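Local structure of putative acetyltransferase (Nocardia farcinica, 3D9W) at residues L96-T101 against V124-D129; A117-L122 against M134-F139; Y147-Q152 against F163-R168; W177-F182 against D189-T194. The protein probably transfers acetyl groups to the nitrogen of arylamine substrates. All coordinates share one frame; numbering follows the deposited sequence.

Contact 1: L96-T101 against V124-D129; sequences LGFGVT and VTTADD
F98 lays its ring against V124, T125 and T126 at one end of an antiparallel beta hairpin, formed by strands 99-107 and 117-125. Its CB lies 4.3 Å from V124 CG1. One step further out, CD1 comes within 4.1 Å of the same methyl, while the ring edge turns toward the carbonyl oxygen of T125, which lies in the ring plane. CE1 carries the contact on to T126 CG2, also at the edge. F98 has CG anti to its own carbonyl carbon (chi1 -84°), and the ring also packs on L93 of helix 82-95 and L41 of helix 35-48. G97, just before it, ends helix 82-95 in a Schellman motif with positive phi. G99 and T125 form a hydrogen-bonded pair, G99 N reaching T125 O at 3.1 Å and T125 N returning to G99 O at 3.0 Å. Beyond the strand end, T126 OG1 donates to D128 OD2, meeting it from above the carboxylate plane at 3.0 Å.

Contact 2: A117-L122 against M134-F139; sequences ATHALL and MCDVGF
The imidazole of H119 meets two flat groups of the chain after strand 132-135: the carboxylate of D136 at its edge and the phenyl ring of F139, edge-on, toward a face. F139 and H119 form an offset edge-to-face pair, planes at 90° and centroids 5.3 Å apart, with F139 CD1 nearest to H119 CE1. NE2 of H119 donates to D136 OD1 at 2.9 Å in a bent bond (135° at the hydrogen); the donor stands above the carboxylate plane, which is turned nearly perpendicular to the ring. H119 reaches this far because its CG is anti to the backbone N (chi1 -180°). D136 OD2 is paired with R190, so both carboxylate oxygens are engaged. L121 places CD2 against the D136 carboxyl group and its CB 4.0 Å from M134 CE. The backbones join at L122 and C135, a hydrogen-bonded antiparallel pair whose CB atoms are 4.1 Å apart. C82, H119 and D136 probably form the Cys-His-Asp triad known from arylamine N-acetyltransferases; C82 packs on H119. C82 begins helix 82-95, which covers A120 with A86 and V137 with F89; strand 99-107 bonds to the other flank of strand 117-125, and Y191 of strand 188-193 brings its ring to H119.

Contact 3: Y147-Q152 against F163-R168; sequences YELRPQ and FRLERR
L165 contributes the largest share of the surface in this contact, directing CG and CD1 at the edge of the Y147 ring, 4.0 Å from L165 CD1 to Y147 CD2. The two side chains run nearly perpendicular to each other. L149 adds a looser touch through CD2, and the carbonyl oxygens of E148 and R150 both approach L165 CD1. Y147 CG sits between its backbone N and carbonyl carbon (chi1 57°), a torsion that turns the ring toward L165. Nearer the surface, P151 CG rests over one face of the R167 guanidinium group, 3.7 Å from NH2 and offset toward the rim. Q152 and L165 form an antiparallel hydrogen-bonded pair, L165 N reaching Q152 O at 2.8 Å from above the carbonyl plane. In the next shell, an inverse gamma turn centred on L149 bends the chain. A salt bridge from R150 NE to E148 OE1 at 2.8 Å spans the turn, and Q152 CG lies over a face of the R150 guanidinium. The 149-152 loop thus leaves edge strand 147-148 of the eight-stranded antiparallel sheet and pairs with strand 161-169, carrying the chain from one end of the strand order toward the other. Strand 132-135 borders Y147 on one flank, Y147 OH bonds to Y191, and strand 175-183 pairs with 163-168 and brings W177 onto both L165 and L149.

Contact 4: W177-F182 against D189-T194; sequences WVLHQF and DRYTFT
W177 and F193 form a hydrogen-bonded pair of the antiparallel hairpin 175-183/188-193, with W177 N to F193 O at 2.9 Å and F193 N to W177 O at 3.0 Å; further along, L179 O accepts from R190 N, and L179 N reaches Y191 O only weakly. W177 CB sits over one face of the F193 ring, 3.6 Å from its centroid in a CH-pi contact, and the five-membered ring of W177 continues as an offset stack, planes only 15° apart. On the same side of the sheet, L179 lies alongside Y191, its CB 3.8 Å from Y191 CE1. The opposite side carries V178, whose CG1 meets T192 CG2 at 4.1 Å and also touches D189 CB. Q181 OE1 is gripped side-on by R190, through NE at 2.9 Å and NH2 at 3.1 Å. The two donors come from opposite faces of the amide plane, and amide and guanidinium stand steeply to each other. R190 leaves the backbone with CG anti to N and bends at chi3 (-79°), which swings the guanidinium around to Q181. D136 is its salt-bridge partner. With its N-H groups also shared among Q181 OE1 and the carbonyls of R141 and G142, the buried guanidinium should be fixed in its rotation.

All four contacts belong to one antiparallel sheet or its margins. Contacts 1 and 2 share strand 117-125 and pair its two flanks, their centres 16 Å apart. Contact 2 carries the probable active-site residues and meets contact 4 through a salt bridge, R190 NH1 to D136 OD2 at 2.9 Å; contact 4 supplies a second-shell partner for the carboxylate that holds H119. Contact 3, its centre 8 Å from that of contact 4, touches both: Y147 OH lies 2.6 Å from Y191 OH, a probable hydrogen bond, and M134 N 2.8 Å from Y147 O. Contact 1 touches contact 2 through V124 CG2 and C135 SG (3.4 Å) but stays about 9 Å from contact 4 at the nearest atoms.

Contact 1: L96-T101 against V124-D129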
loop_
_atom_site.group_PDB
_atom_site.type_symbol
_atom_site.label_atom_id
_atom_site.label_comp_id
_atom_site.label_asym_id
_atom_site.label_seq_id
_atom_site.Cartn_x
_atom_site.Cartn_y
_atom_site.Cartn_z
ATOM N N LEU A 96 -4.703 -8.037 -17.183
ATOM C CA LEU A 96 -5.986 -7.608 -17.716
ATOM C C LEU A 96 -5.873 -6.660 -18.907
ATOM O O LEU A 96 -6.882 -6.160 -19.402
ATOM C CB LEU A 96 -6.809 -6.970 -16.607
ATOM C CG LEU A 96 -6.938 -7.880 -15.381
ATOM C CD1 LEU A 96 -7.714 -7.178 -14.280
ATOM C CD2 LEU A 96 -7.627 -9.164 -15.772
ATOM N N GLY A 97 -4.650 -6.419 -19.372
ATOM C CA GLY A 97 -4.458 -5.547 -20.520
ATOM C C GLY A 97 -4.395 -4.063 -20.210
ATOM O O GLY A 97 -4.699 -3.226 -21.058
ATOM N N PHE A 98 -4.000 -3.728 -18.993
ATOM C CA PHE A 98 -3.888 -2.335 -18.596
ATOM C C PHE A 98 -2.516 -1.782 -18.938
ATOM O O PHE A 98 -1.564 -2.532 -19.158
ATOM C CB PHE A 98 -4.101 -2.191 -17.093
ATOM C CG PHE A 98 -5.535 -2.120 -16.690
ATOM C CD1 PHE A 98 -6.309 -1.026 -17.044
ATOM C CD2 PHE A 98 -6.109 -3.135 -15.930
ATOM C CE1 PHE A 98 -7.634 -0.934 -16.647
ATOM C CE2 PHE A 98 -7.440 -3.055 -15.527
ATOM C CZ PHE A 98 -8.204 -1.948 -15.887
ATOM N N GLY A 99 -2.430 -0.458 -18.980
ATOM C CA GLY A 99 -1.169 0.203 -19.248
ATOM C C GLY A 99 -0.579 0.467 -17.881
ATOM O O GLY A 99 -1.148 1.231 -17.099
ATOM N N VAL A 100 0.553 -0.164 -17.583
ATOM C CA VAL A 100 1.176 0.002 -16.279
ATOM C C VAL A 100 2.612 0.485 -16.313
ATOM O O VAL A 100 3.469 -0.089 -16.989
ATOM C CB VAL A 100 1.110 -1.304 -15.478
ATOM C CG1 VAL A 100 1.793 -1.127 -14.137
ATOM C CG2 VAL A 100 -0.340 -1.700 -15.278
ATOM N N THR A 101 2.851 1.552 -15.555
ATOM C CA THR A 101 4.162 2.184 -15.448
ATOM C C THR A 101 4.308 2.598 -13.981
ATOM O O THR A 101 3.337 2.982 -13.346
ATOM C CB THR A 101 4.234 3.410 -16.404
ATOM O OG1 THR A 101 5.469 4.113 -16.226
ATOM C CG2 THR A 101 3.082 4.332 -16.145
ATOM N N VAL A 124 -1.531 4.352 -14.085
ATOM C CA VAL A 124 -2.310 3.452 -14.935
ATOM C C VAL A 124 -3.142 4.108 -16.044
ATOM O O VAL A 124 -3.703 5.193 -15.864
ATOM C CB VAL A 124 -3.256 2.602 -14.045
ATOM C CG1 VAL A 124 -3.906 1.488 -14.844
ATOM C CG2 VAL A 124 -2.480 2.053 -12.871
ATOM N N THR A 125 -3.235 3.421 -17.183
ATOM C CA THR A 125 -4.004 3.900 -18.336
ATOM C C THR A 125 -5.016 2.846 -18.807
ATOM O O THR A 125 -4.662 1.686 -19.009
ATOM C CB THR A 125 -3.078 4.228 -19.506
ATOM O OG1 THR A 125 -2.423 3.031 -19.945
ATOM C CG2 THR A 125 -2.039 5.250 -19.076
ATOM N N THR A 126 -6.272 3.254 -18.982
ATOM C CA THR A 126 -7.300 2.321 -19.419
ATOM C C THR A 126 -7.457 2.329 -20.931
ATOM O O THR A 126 -6.742 3.041 -21.640
ATOM C CB THR A 126 -8.681 2.627 -18.774
ATOM O OG1 THR A 126 -9.359 3.660 -19.511
ATOM C CG2 THR A 126 -8.495 3.052 -17.320
ATOM N N ALA A 127 -8.406 1.535 -21.418
ATOM C CA ALA A 127 -8.655 1.414 -22.851
ATOM C C ALA A 127 -9.804 2.303 -23.335
ATOM O O ALA A 127 -10.147 2.297 -24.522
ATOM C CB ALA A 127 -8.944 -0.043 -23.192
ATOM N N ASP A 128 -10.384 3.074 -22.420
ATOM C CA ASP A 128 -11.502 3.946 -22.751
ATOM C C ASP A 128 -11.043 5.319 -23.227
ATOM O O ASP A 128 -11.672 5.931 -24.098
ATOM C CB ASP A 128 -12.397 4.105 -21.526
ATOM C CG ASP A 128 -12.582 2.796 -20.765
ATOM O OD1 ASP A 128 -13.085 1.816 -21.365
ATOM O OD2 ASP A 128 -12.215 2.749 -19.564
ATOM N N ASP A 129 -9.948 5.809 -22.662
ATOM C CA ASP A 129 -9.449 7.118 -23.045
ATOM C C ASP A 129 -7.998 7.314 -22.635
ATOM O O ASP A 129 -7.336 6.374 -22.190
ATOM C CB ASP A 129 -10.323 8.200 -22.415
ATOM C CG ASP A 129 -10.294 8.154 -20.901
ATOM O OD1 ASP A 129 -9.183 8.333 -20.342
ATOM O OD2 ASP A 129 -11.368 7.936 -20.276
#

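Contact 2: A117-L122 against M134-F139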
loop_
_atom_site.group_PDB
_atom_site.type_symbol
_atom_site.label_atom_id
_atom_site.label_comp_id
_atom_site.label_asym_id
_atom_site.label_seq_id
_atom_site.Cartn_x
_atom_site.Cartn_y
_atom_site.Cartn_z
ATOM N N ALA A 117 12.578 7.946 -1.056
ATOM C CA ALA A 117 11.559 7.696 -2.070
ATOM C C ALA A 117 11.440 6.171 -2.105
ATOM O O ALA A 117 12.107 5.498 -2.897
ATOM C CB ALA A 117 11.995 8.233 -3.429
ATOM N N THR A 118 10.597 5.634 -1.228
ATOM C CA THR A 118 10.424 4.195 -1.128
ATOM C C THR A 118 8.967 3.763 -1.054
ATOM O O THR A 118 8.645 2.711 -0.495
ATOM C CB THR A 118 11.171 3.667 0.104
ATOM O OG1 THR A 118 10.558 4.177 1.291
ATOM C CG2 THR A 118 12.624 4.122 0.077
ATOM N N HIS A 119 8.080 4.576 -1.621
ATOM C CA HIS A 119 6.662 4.247 -1.610
ATOM C C HIS A 119 6.116 3.962 -3.014
ATOM O O HIS A 119 5.864 4.879 -3.799
ATOM C CB HIS A 119 5.855 5.369 -0.971
ATOM C CG HIS A 119 4.396 5.080 -0.934
ATOM N ND1 HIS A 119 3.876 4.002 -0.250
ATOM C CD2 HIS A 119 3.355 5.665 -1.569
ATOM C CE1 HIS A 119 2.576 3.934 -0.471
ATOM N NE2 HIS A 119 2.236 4.931 -1.268
ATOM N N ALA A 120 5.915 2.680 -3.306
ATOM C CA ALA A 120 5.434 2.243 -4.606
ATOM C C ALA A 120 4.102 2.849 -5.035
ATOM O O ALA A 120 3.119 2.828 -4.291
ATOM C CB ALA A 120 5.344 0.729 -4.624
ATOM N N LEU A 121 4.082 3.392 -6.245
ATOM C CA LEU A 121 2.875 3.989 -6.805
ATOM C C LEU A 121 2.736 3.490 -8.225
ATOM O O LEU A 121 3.729 3.170 -8.871
ATOM C CB LEU A 121 2.963 5.521 -6.806
ATOM C CG LEU A 121 2.848 6.242 -5.454
ATOM C CD1 LEU A 121 3.087 7.745 -5.646
ATOM C CD2 LEU A 121 1.469 5.981 -4.823
ATOM N N LEU A 122 1.503 3.410 -8.709
ATOM C CA LEU A 122 1.262 2.943 -10.062
ATOM C C LEU A 122 0.491 3.958 -10.913
ATOM O O LEU A 122 -0.586 4.419 -10.531
ATOM C CB LEU A 122 0.507 1.611 -10.029
ATOM C CG LEU A 122 1.179 0.442 -9.306
ATOM C CD1 LEU A 122 0.242 -0.760 -9.232
ATOM C CD2 LEU A 122 2.460 0.070 -10.037
ATOM N N MET A 134 -3.723 7.149 -11.035
ATOM C CA MET A 134 -2.746 6.799 -10.018
ATOM C C MET A 134 -3.360 5.763 -9.106
ATOM O O MET A 134 -4.406 6.002 -8.511
ATOM C CB MET A 134 -2.366 8.029 -9.203
ATOM C CG MET A 134 -1.623 9.076 -9.994
ATOM S SD MET A 134 -0.126 8.372 -10.658
ATOM C CE MET A 134 0.688 7.881 -9.124
ATOM N N CYS A 135 -2.724 4.602 -9.011
ATOM C CA CYS A 135 -3.220 3.543 -8.138
ATOM C C CYS A 135 -2.268 3.347 -6.961
ATOM O O CYS A 135 -1.148 2.860 -7.114
ATOM C CB CYS A 135 -3.389 2.234 -8.917
ATOM S SG CYS A 135 -4.609 2.322 -10.267
ATOM N N ASP A 136 -2.721 3.771 -5.787
ATOM C CA ASP A 136 -1.942 3.633 -4.565
ATOM C C ASP A 136 -2.615 2.529 -3.761
ATOM O O ASP A 136 -3.462 2.774 -2.900
ATOM C CB ASP A 136 -1.938 4.948 -3.795
ATOM C CG ASP A 136 -1.094 4.878 -2.553
ATOM O OD1 ASP A 136 -0.211 3.998 -2.515
ATOM O OD2 ASP A 136 -1.307 5.698 -1.625
ATOM N N VAL A 137 -2.236 1.300 -4.063
ATOM C CA VAL A 137 -2.834 0.150 -3.413
ATOM C C VAL A 137 -2.027 -0.435 -2.265
ATOM O O VAL A 137 -2.436 -1.426 -1.660
ATOM C CB VAL A 137 -3.100 -0.978 -4.452
ATOM C CG1 VAL A 137 -4.171 -0.539 -5.449
ATOM C CG2 VAL A 137 -1.804 -1.327 -5.184
ATOM N N GLY A 138 -0.891 0.170 -1.947
ATOM C CA GLY A 138 -0.081 -0.387 -0.881
ATOM C C GLY A 138 0.186 0.505 0.314
ATOM O O GLY A 138 0.943 0.118 1.212
ATOM N N PHE A 139 -0.429 1.689 0.340
ATOM C CA PHE A 139 -0.210 2.609 1.448
ATOM C C PHE A 139 -0.778 2.048 2.750
ATOM O O PHE A 139 -0.216 2.267 3.822
ATOM C CB PHE A 139 -0.837 3.983 1.163
ATOM C CG PHE A 139 -0.416 5.056 2.150
ATOM C CD1 PHE A 139 0.873 5.588 2.120
ATOM C CD2 PHE A 139 -1.294 5.497 3.138
ATOM C CE1 PHE A 139 1.281 6.543 3.060
ATOM C CE2 PHE A 139 -0.896 6.453 4.086
ATOM C CZ PHE A 139 0.396 6.974 4.043
#

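Contact 3: Y147-Q152 against F163-R168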
loop_
_atom_site.group_PDB
_atom_site.type_symbol
_atom_site.label_atom_id
_atom_site.label_comp_id
_atom_site.label_asym_id
_atom_site.label_seq_id
_atom_site.Cartn_x
_atom_site.Cartn_y
_atom_site.Cartn_z
ATOM N N TYR A 147 -6.994 7.721 -8.289
ATOM C CA TYR A 147 -7.199 9.146 -8.454
ATOM C C TYR A 147 -6.488 9.596 -9.722
ATOM O O TYR A 147 -5.354 9.205 -9.984
ATOM C CB TYR A 147 -6.701 9.929 -7.235
ATOM C CG TYR A 147 -5.256 9.729 -6.854
ATOM C CD1 TYR A 147 -4.873 8.692 -6.009
ATOM C CD2 TYR A 147 -4.280 10.631 -7.274
ATOM C CE1 TYR A 147 -3.559 8.566 -5.581
ATOM C CE2 TYR A 147 -2.966 10.516 -6.857
ATOM C CZ TYR A 147 -2.610 9.485 -6.008
ATOM O OH TYR A 147 -1.305 9.390 -5.582
ATOM N N GLU A 148 -7.184 10.398 -10.518
ATOM C CA GLU A 148 -6.649 10.891 -11.778
ATOM C C GLU A 148 -5.371 11.700 -11.586
ATOM O O GLU A 148 -5.249 12.470 -10.628
ATOM C CB GLU A 148 -7.714 11.728 -12.487
ATOM C CG GLU A 148 -7.226 12.453 -13.725
ATOM C CD GLU A 148 -8.359 12.831 -14.661
ATOM O OE1 GLU A 148 -9.368 13.403 -14.182
ATOM O OE2 GLU A 148 -8.236 12.561 -15.878
ATOM N N LEU A 149 -4.416 11.529 -12.495
ATOM C CA LEU A 149 -3.152 12.251 -12.392
ATOM C C LEU A 149 -3.241 13.675 -12.937
ATOM O O LEU A 149 -2.576 13.994 -13.917
ATOM C CB LEU A 149 -2.039 11.502 -13.142
ATOM C CG LEU A 149 -0.575 11.682 -12.707
ATOM C CD1 LEU A 149 0.250 12.107 -13.895
ATOM C CD2 LEU A 149 -0.457 12.699 -11.575
ATOM N N ARG A 150 -4.051 14.528 -12.309
ATOM C CA ARG A 150 -4.182 15.923 -12.741
ATOM C C ARG A 150 -4.404 16.846 -11.538
ATOM O O ARG A 150 -4.893 16.419 -10.503
ATOM C CB ARG A 150 -5.348 16.090 -13.713
ATOM C CG ARG A 150 -6.703 16.026 -13.045
ATOM C CD ARG A 150 -7.817 16.261 -14.040
ATOM N NE ARG A 150 -9.129 16.044 -13.438
ATOM C CZ ARG A 150 -9.727 16.890 -12.605
ATOM N NH1 ARG A 150 -9.134 18.029 -12.270
ATOM N NH2 ARG A 150 -10.918 16.591 -12.103
ATOM N N PRO A 151 -4.054 18.132 -11.672
ATOM C CA PRO A 151 -4.220 19.102 -10.589
ATOM C C PRO A 151 -5.633 19.114 -10.017
ATOM O O PRO A 151 -6.606 19.307 -10.750
ATOM C CB PRO A 151 -3.867 20.423 -11.261
ATOM C CG PRO A 151 -2.850 20.026 -12.266
ATOM C CD PRO A 151 -3.446 18.771 -12.854
ATOM N N GLN A 152 -5.737 18.906 -8.706
ATOM C CA GLN A 152 -7.026 18.901 -8.020
ATOM C C GLN A 152 -6.825 19.476 -6.623
ATOM O O GLN A 152 -6.898 18.768 -5.622
ATOM C CB GLN A 152 -7.589 17.471 -7.933
ATOM C CG GLN A 152 -7.904 16.836 -9.292
ATOM C CD GLN A 152 -8.376 15.395 -9.179
ATOM O OE1 GLN A 152 -9.427 15.110 -8.598
ATOM N NE2 GLN A 152 -7.593 14.476 -9.736
ATOM N N PHE A 163 -9.591 14.063 -0.160
ATOM C CA PHE A 163 -8.237 14.302 -0.652
ATOM C C PHE A 163 -8.101 15.599 -1.454
ATOM O O PHE A 163 -9.076 16.322 -1.690
ATOM C CB PHE A 163 -7.779 13.157 -1.563
ATOM C CG PHE A 163 -7.768 11.814 -0.903
ATOM C CD1 PHE A 163 -6.679 11.403 -0.153
ATOM C CD2 PHE A 163 -8.852 10.955 -1.038
ATOM C CE1 PHE A 163 -6.669 10.145 0.457
ATOM C CE2 PHE A 163 -8.854 9.701 -0.434
ATOM C CZ PHE A 163 -7.759 9.295 0.315
ATOM N N ARG A 164 -6.862 15.847 -1.883
ATOM C CA ARG A 164 -6.462 17.006 -2.680
ATOM C C ARG A 164 -5.176 16.630 -3.403
ATOM O O ARG A 164 -4.189 16.275 -2.767
ATOM C CB ARG A 164 -6.156 18.222 -1.797
ATOM C CG ARG A 164 -7.346 18.965 -1.245
ATOM C CD ARG A 164 -6.882 20.037 -0.253
ATOM N NE ARG A 164 -8.015 20.674 0.422
ATOM C CZ ARG A 164 -7.916 21.497 1.466
ATOM N NH1 ARG A 164 -6.718 21.793 1.972
ATOM N NH2 ARG A 164 -9.021 22.027 2.002
ATOM N N LEU A 165 -5.193 16.690 -4.727
ATOM C CA LEU A 165 -4.000 16.385 -5.499
ATOM C C LEU A 165 -3.421 17.738 -5.888
ATOM O O LEU A 165 -4.119 18.599 -6.435
ATOM C CB LEU A 165 -4.332 15.579 -6.758
ATOM C CG LEU A 165 -3.304 14.512 -7.150
ATOM C CD1 LEU A 165 -3.402 14.249 -8.640
ATOM C CD2 LEU A 165 -1.896 14.960 -6.806
ATOM N N GLU A 166 -2.141 17.919 -5.609
ATOM C CA GLU A 166 -1.485 19.176 -5.899
ATOM C C GLU A 166 -0.276 18.982 -6.802
ATOM O O GLU A 166 0.465 18.016 -6.637
ATOM C CB GLU A 166 -1.071 19.787 -4.575
ATOM C CG GLU A 166 -0.458 21.147 -4.626
ATOM C CD GLU A 166 -0.712 21.877 -3.324
ATOM O OE1 GLU A 166 -1.905 22.175 -3.060
ATOM O OE2 GLU A 166 0.260 22.129 -2.566
ATOM N N ARG A 167 -0.094 19.884 -7.767
ATOM C CA ARG A 167 1.052 19.808 -8.671
ATOM C C ARG A 167 1.992 20.981 -8.424
ATOM O O ARG A 167 1.653 22.131 -8.686
ATOM C CB ARG A 167 0.629 19.813 -10.147
ATOM C CG ARG A 167 1.680 19.137 -11.049
ATOM C CD ARG A 167 2.248 20.023 -12.155
ATOM N NE ARG A 167 1.324 20.181 -13.276
ATOM C CZ ARG A 167 0.593 21.272 -13.496
ATOM N NH1 ARG A 167 0.683 22.314 -12.671
ATOM N NH2 ARG A 167 -0.238 21.319 -14.532
ATOM N N ARG A 168 3.176 20.683 -7.911
ATOM C CA ARG A 168 4.156 21.711 -7.631
ATOM C C ARG A 168 5.347 21.532 -8.555
ATOM O O ARG A 168 5.335 20.681 -9.452
ATOM C CB ARG A 168 4.636 21.608 -6.181
ATOM C CG ARG A 168 3.592 21.910 -5.130
ATOM C CD ARG A 168 4.223 21.878 -3.736
ATOM N NE ARG A 168 3.202 21.911 -2.689
ATOM C CZ ARG A 168 3.430 21.733 -1.385
ATOM N NH1 ARG A 168 4.668 21.508 -0.938
ATOM N NH2 ARG A 168 2.405 21.757 -0.524
#

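Contact 4: W177-F182 against D189-T194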
loop_
_atom_site.group_PDB
_atom_site.type_symbol
_atom_site.label_atom_id
_atom_site.label_comp_id
_atom_site.label_asym_id
_atom_site.label_seq_id
_atom_site.Cartn_x
_atom_site.Cartn_y
_atom_site.Cartn_z
ATOM N N TRP A 177 4.357 16.132 -7.251
ATOM C CA TRP A 177 2.973 15.974 -6.848
ATOM C C TRP A 177 2.844 15.756 -5.355
ATOM O O TRP A 177 3.712 15.149 -4.726
ATOM C CB TRP A 177 2.330 14.800 -7.581
ATOM C CG TRP A 177 2.325 14.935 -9.061
ATOM C CD1 TRP A 177 3.333 14.601 -9.923
ATOM C CD2 TRP A 177 1.258 15.431 -9.861
ATOM N NE1 TRP A 177 2.954 14.857 -11.218
ATOM C CE2 TRP A 177 1.682 15.367 -11.209
ATOM C CE3 TRP A 177 -0.019 15.926 -9.575
ATOM C CZ2 TRP A 177 0.869 15.778 -12.268
ATOM C CZ3 TRP A 177 -0.826 16.334 -10.622
ATOM C CH2 TRP A 177 -0.378 16.257 -11.959
ATOM N N VAL A 178 1.746 16.253 -4.793
ATOM C CA VAL A 178 1.480 16.112 -3.371
ATOM C C VAL A 178 0.026 15.714 -3.151
ATOM O O VAL A 178 -0.891 16.461 -3.491
ATOM C CB VAL A 178 1.724 17.431 -2.617
ATOM C CG1 VAL A 178 1.859 17.157 -1.131
ATOM C CG2 VAL A 178 2.954 18.131 -3.158
ATOM N N LEU A 179 -0.183 14.529 -2.593
ATOM C CA LEU A 179 -1.529 14.066 -2.304
ATOM C C LEU A 179 -1.828 14.450 -0.858
ATOM O O LEU A 179 -1.020 14.191 0.029
ATOM C CB LEU A 179 -1.613 12.552 -2.461
ATOM C CG LEU A 179 -3.029 12.005 -2.320
ATOM C CD1 LEU A 179 -3.817 12.363 -3.568
ATOM C CD2 LEU A 179 -2.990 10.501 -2.122
ATOM N N HIS A 180 -2.980 15.071 -0.626
ATOM C CA HIS A 180 -3.368 15.492 0.721
ATOM C C HIS A 180 -4.544 14.668 1.223
ATOM O O HIS A 180 -5.520 14.506 0.517
ATOM C CB HIS A 180 -3.780 16.967 0.722
ATOM C CG HIS A 180 -2.665 17.919 0.418
ATOM N ND1 HIS A 180 -1.825 18.417 1.390
ATOM C CD2 HIS A 180 -2.266 18.480 -0.748
ATOM C CE1 HIS A 180 -0.959 19.248 0.836
ATOM N NE2 HIS A 180 -1.205 19.304 -0.460
ATOM N N GLN A 181 -4.464 14.157 2.444
ATOM C CA GLN A 181 -5.557 13.369 2.996
ATOM C C GLN A 181 -6.059 14.041 4.257
ATOM O O GLN A 181 -5.290 14.707 4.937
ATOM C CB GLN A 181 -5.079 11.963 3.351
ATOM C CG GLN A 181 -4.011 11.953 4.424
ATOM C CD GLN A 181 -3.797 10.586 5.034
ATOM O OE1 GLN A 181 -3.632 9.599 4.326
ATOM N NE2 GLN A 181 -3.789 10.524 6.360
ATOM N N PHE A 182 -7.346 13.872 4.560
ATOM C CA PHE A 182 -7.946 14.443 5.767
ATOM C C PHE A 182 -8.017 13.334 6.809
ATOM O O PHE A 182 -8.504 12.244 6.520
ATOM C CB PHE A 182 -9.353 14.968 5.489
ATOM C CG PHE A 182 -9.925 15.770 6.618
ATOM C CD1 PHE A 182 -9.488 17.072 6.858
ATOM C CD2 PHE A 182 -10.857 15.206 7.484
ATOM C CE1 PHE A 182 -9.968 17.798 7.949
ATOM C CE2 PHE A 182 -11.349 15.925 8.585
ATOM C CZ PHE A 182 -10.900 17.224 8.817
ATOM N N ASP A 189 -0.325 16.447 4.306
ATOM C CA ASP A 189 0.321 15.948 3.116
ATOM C C ASP A 189 0.729 14.501 3.397
ATOM O O ASP A 189 1.516 14.220 4.303
ATOM C CB ASP A 189 1.538 16.815 2.801
ATOM C CG ASP A 189 2.458 16.991 4.003
ATOM O OD1 ASP A 189 3.238 16.061 4.309
ATOM O OD2 ASP A 189 2.399 18.059 4.654
ATOM N N ARG A 190 0.157 13.575 2.642
ATOM C CA ARG A 190 0.493 12.183 2.834
ATOM C C ARG A 190 1.910 11.998 2.308
ATOM O O ARG A 190 2.833 11.736 3.076
ATOM C CB ARG A 190 -0.487 11.271 2.078
ATOM C CG ARG A 190 -0.184 9.781 2.241
ATOM C CD ARG A 190 -1.046 8.869 1.373
ATOM N NE ARG A 190 -2.381 8.667 1.927
ATOM C CZ ARG A 190 -3.193 7.671 1.580
ATOM N NH1 ARG A 190 -2.803 6.780 0.673
ATOM N NH2 ARG A 190 -4.394 7.562 2.140
ATOM N N TYR A 191 2.089 12.170 1.004
ATOM C CA TYR A 191 3.393 11.996 0.394
ATOM C C TYR A 191 3.586 12.861 -0.835
ATOM O O TYR A 191 2.696 13.595 -1.237
ATOM C CB TYR A 191 3.576 10.530 -0.001
ATOM C CG TYR A 191 2.478 9.963 -0.895
ATOM C CD1 TYR A 191 2.182 10.534 -2.136
ATOM C CD2 TYR A 191 1.736 8.849 -0.495
ATOM C CE1 TYR A 191 1.174 10.009 -2.948
ATOM C CE2 TYR A 191 0.731 8.322 -1.300
ATOM C CZ TYR A 191 0.455 8.904 -2.519
ATOM O OH TYR A 191 -0.549 8.382 -3.296
ATOM N N THR A 192 4.761 12.765 -1.434
ATOM C CA THR A 192 5.050 13.500 -2.652
ATOM C C THR A 192 5.663 12.510 -3.643
ATOM O O THR A 192 6.254 11.515 -3.236
ATOM C CB THR A 192 6.072 14.622 -2.420
ATOM O OG1 THR A 192 7.357 14.048 -2.134
ATOM C CG2 THR A 192 5.636 15.512 -1.277
ATOM N N PHE A 193 5.512 12.768 -4.938
ATOM C CA PHE A 193 6.098 11.883 -5.938
ATOM C C PHE A 193 6.379 12.576 -7.259
ATOM O O PHE A 193 5.763 13.592 -7.585
ATOM C CB PHE A 193 5.208 10.658 -6.185
ATOM C CG PHE A 193 3.904 10.965 -6.864
ATOM C CD1 PHE A 193 2.802 11.368 -6.126
ATOM C CD2 PHE A 193 3.766 10.798 -8.233
ATOM C CE1 PHE A 193 1.580 11.585 -6.743
ATOM C CE2 PHE A 193 2.554 11.012 -8.859
ATOM C CZ PHE A 193 1.456 11.406 -8.118
ATOM N N THR A 194 7.324 12.021 -8.008
ATOM C CA THR A 194 7.691 12.556 -9.306
ATOM C C THR A 194 7.131 11.618 -10.355
ATOM O O THR A 194 6.556 10.587 -10.022
ATOM C CB THR A 194 9.230 12.650 -9.481
ATOM O OG1 THR A 194 9.810 11.338 -9.493
ATOM C CG2 THR A 194 9.836 13.471 -8.360
#